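Local coordinates for protein probable oxidoreductase (Mycobacterium abscessus, PDB 4EYE) that probably acts as an oxidoreductase of the quinone oxidoreductase-like branch of the zinc-binding dehydrogenase family, at residues Y148-R153 / I279-G284. Numbering follows the deposited sequence.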
loop_
_atom_site.group_PDB
_atom_site.type_symbol
_atom_site.label_atom_id
_atom_site.label_comp_id
_atom_site.label_asym_id
_atom_site.label_seq_id
_atom_site.Cartn_x
_atom_site.Cartn_y
_atom_site.Cartn_z
ATOM N N TYR A 148 0.103 -9.047 -2.306
ATOM C CA TYR A 148 -0.238 -10.473 -2.138
ATOM C C TYR A 148 -1.069 -10.937 -3.341
ATOM O O TYR A 148 -0.749 -11.940 -3.981
ATOM C CB TYR A 148 -0.998 -10.774 -0.849
ATOM C CG TYR A 148 -1.015 -12.253 -0.545
ATOM C CD1 TYR A 148 -0.041 -12.816 0.276
ATOM C CD2 TYR A 148 -1.956 -13.081 -1.104
ATOM C CE1 TYR A 148 -0.004 -14.171 0.534
ATOM C CE2 TYR A 148 -1.931 -14.451 -0.866
ATOM C CZ TYR A 148 -0.949 -14.974 -0.012
ATOM O OH TYR A 148 -0.923 -16.309 0.234
ATOM N N PHE A 149 -2.144 -10.214 -3.612
ATOM C CA PHE A 149 -2.949 -10.422 -4.805
ATOM C C PHE A 149 -2.138 -10.427 -6.103
ATOM O O PHE A 149 -2.285 -11.334 -6.902
ATOM C CB PHE A 149 -4.008 -9.329 -4.863
ATOM C CG PHE A 149 -4.731 -9.228 -6.175
ATOM C CD1 PHE A 149 -5.640 -10.221 -6.576
ATOM C CD2 PHE A 149 -4.584 -8.109 -6.961
ATOM C CE1 PHE A 149 -6.357 -10.090 -7.753
ATOM C CE2 PHE A 149 -5.298 -7.979 -8.163
ATOM C CZ PHE A 149 -6.186 -8.962 -8.548
ATOM N N ALA A 150 -1.283 -9.421 -6.299
ATOM C CA ALA A 150 -0.448 -9.341 -7.504
ATOM C C ALA A 150 0.392 -10.585 -7.686
ATOM O O ALA A 150 0.516 -11.125 -8.801
ATOM C CB ALA A 150 0.506 -8.113 -7.461
ATOM N N TYR A 151 1.035 -10.995 -6.607
ATOM C CA TYR A 151 1.898 -12.180 -6.653
ATOM C C TYR A 151 1.155 -13.514 -6.712
ATOM O O TYR A 151 1.424 -14.381 -7.587
ATOM C CB TYR A 151 2.805 -12.182 -5.435
ATOM C CG TYR A 151 3.948 -11.200 -5.482
ATOM C CD1 TYR A 151 4.578 -10.872 -6.660
ATOM C CD2 TYR A 151 4.436 -10.633 -4.301
ATOM C CE1 TYR A 151 5.673 -10.008 -6.674
ATOM C CE2 TYR A 151 5.488 -9.755 -4.316
ATOM C CZ TYR A 151 6.119 -9.442 -5.469
ATOM O OH TYR A 151 7.230 -8.591 -5.412
ATOM N N ALA A 152 0.182 -13.684 -5.840
ATOM C CA ALA A 152 -0.470 -14.981 -5.700
ATOM C C ALA A 152 -1.474 -15.223 -6.803
ATOM O O ALA A 152 -1.528 -16.324 -7.335
ATOM C CB ALA A 152 -1.136 -15.078 -4.357
ATOM N N ARG A 153 -2.279 -14.225 -7.154
ATOM C CA ARG A 153 -3.360 -14.429 -8.086
ATOM C C ARG A 153 -3.002 -14.040 -9.514
ATOM O O ARG A 153 -3.252 -14.790 -10.450
ATOM C CB ARG A 153 -4.602 -13.665 -7.638
ATOM C CG ARG A 153 -5.803 -13.817 -8.559
ATOM C CD ARG A 153 -6.550 -15.128 -8.341
ATOM N NE ARG A 153 -7.851 -15.078 -9.017
ATOM C CZ ARG A 153 -8.955 -15.658 -8.583
ATOM N NH1 ARG A 153 -8.977 -16.322 -7.422
ATOM N NH2 ARG A 153 -10.060 -15.549 -9.279
ATOM N N ILE A 279 0.839 -7.870 -17.293
ATOM C CA ILE A 279 -0.203 -8.375 -16.395
ATOM C C ILE A 279 -0.817 -7.189 -15.645
ATOM O O ILE A 279 -0.173 -6.531 -14.821
ATOM C CB ILE A 279 0.376 -9.434 -15.446
ATOM C CG1 ILE A 279 0.896 -10.622 -16.279
ATOM C CG2 ILE A 279 -0.667 -9.897 -14.416
ATOM C CD1 ILE A 279 1.674 -11.600 -15.452
ATOM N N GLY A 280 -2.063 -6.885 -15.980
ATOM C CA GLY A 280 -2.773 -5.797 -15.325
ATOM C C GLY A 280 -3.105 -6.237 -13.921
ATOM O O GLY A 280 -3.492 -7.370 -13.713
ATOM N N VAL A 281 -2.894 -5.336 -12.975
ATOM C CA VAL A 281 -3.172 -5.554 -11.575
ATOM C C VAL A 281 -4.058 -4.390 -11.120
ATOM O O VAL A 281 -3.607 -3.255 -11.059
ATOM C CB VAL A 281 -1.879 -5.580 -10.726
ATOM C CG1 VAL A 281 -2.215 -5.800 -9.243
ATOM C CG2 VAL A 281 -0.881 -6.645 -11.231
ATOM N N ALA A 282 -5.311 -4.677 -10.796
ATOM C CA ALA A 282 -6.270 -3.662 -10.343
ATOM C C ALA A 282 -7.018 -4.293 -9.180
ATOM O O ALA A 282 -8.029 -4.927 -9.370
ATOM C CB ALA A 282 -7.255 -3.262 -11.483
ATOM N N TRP A 283 -6.469 -4.120 -7.973
ATOM C CA TRP A 283 -6.916 -4.853 -6.782
ATOM C C TRP A 283 -8.299 -4.428 -6.362
ATOM O O TRP A 283 -9.192 -5.279 -6.130
ATOM C CB TRP A 283 -5.900 -4.611 -5.687
ATOM C CG TRP A 283 -6.224 -5.100 -4.317
ATOM C CD1 TRP A 283 -6.058 -4.412 -3.122
ATOM C CD2 TRP A 283 -6.755 -6.413 -3.941
ATOM N NE1 TRP A 283 -6.447 -5.180 -2.079
ATOM C CE2 TRP A 283 -6.898 -6.386 -2.503
ATOM C CE3 TRP A 283 -7.184 -7.534 -4.643
ATOM C CZ2 TRP A 283 -7.378 -7.475 -1.793
ATOM C CZ3 TRP A 283 -7.690 -8.622 -3.927
ATOM C CH2 TRP A 283 -7.754 -8.608 -2.541
ATOM N N GLY A 284 -8.477 -3.103 -6.241
ATOM C CA GLY A 284 -9.794 -2.501 -5.881
ATOM C C GLY A 284 -10.898 -3.047 -6.766
ATOM O O GLY A 284 -11.913 -3.553 -6.296
#
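Phe149, on helix 143-154, lays its ring against the indole of Trp283 at the point where the chain leaves the last strand of the Rossmann-type domain, which in this family binds the nucleotide cofactor. In that six-stranded parallel sheet, of order 3-2-1-4-5-6, strand 277-280 is the sixth, and helix 283-289 starts almost at once behind it, with Ala282 at the N-cap position. The junction illustrates how a helix can be held beside the loop that leaves an outermost strand by side-chain packing; no hydrogen bond links 148-153 with 279-284, although Arg154, one residue further along the helix, bonds through NE to Gly280 O.

The planes of the two six-membered rings are inclined at 35° with centroids 4.8 Å apart, so the rings meet at a slant. Trp283 CE3 sits over one face of the Phe149 ring, toward its rim, and comes within 3.4 Å of Phe149 CG. In return, Phe149 CB makes a CH-pi contact over the benzo ring of the indole, 4.1 Å from its centroid. With CG anti to the backbone N (chi1 168°), the phenyl group extends from its helix across to Trp283 and the loop residues 281-282. Phe286 also meets the Phe149 ring, and the indole NE1 has a weak hydrogen bond to a bound methylpentanediol, probably from the crystallisation liquor.

The aliphatic part centres on Val281. Its CG1, turned opposite its own amide nitrogen (chi1 179°), approaches Phe149 CE2 obliquely at 3.9 Å. Leu254 of the adjacent strand touches both Val281 and Ala150, tying this patch to the sheet. One methyl branch thus serves two helix residues, since Val281 CG1 also lies 4.0 Å from Ala150 CB.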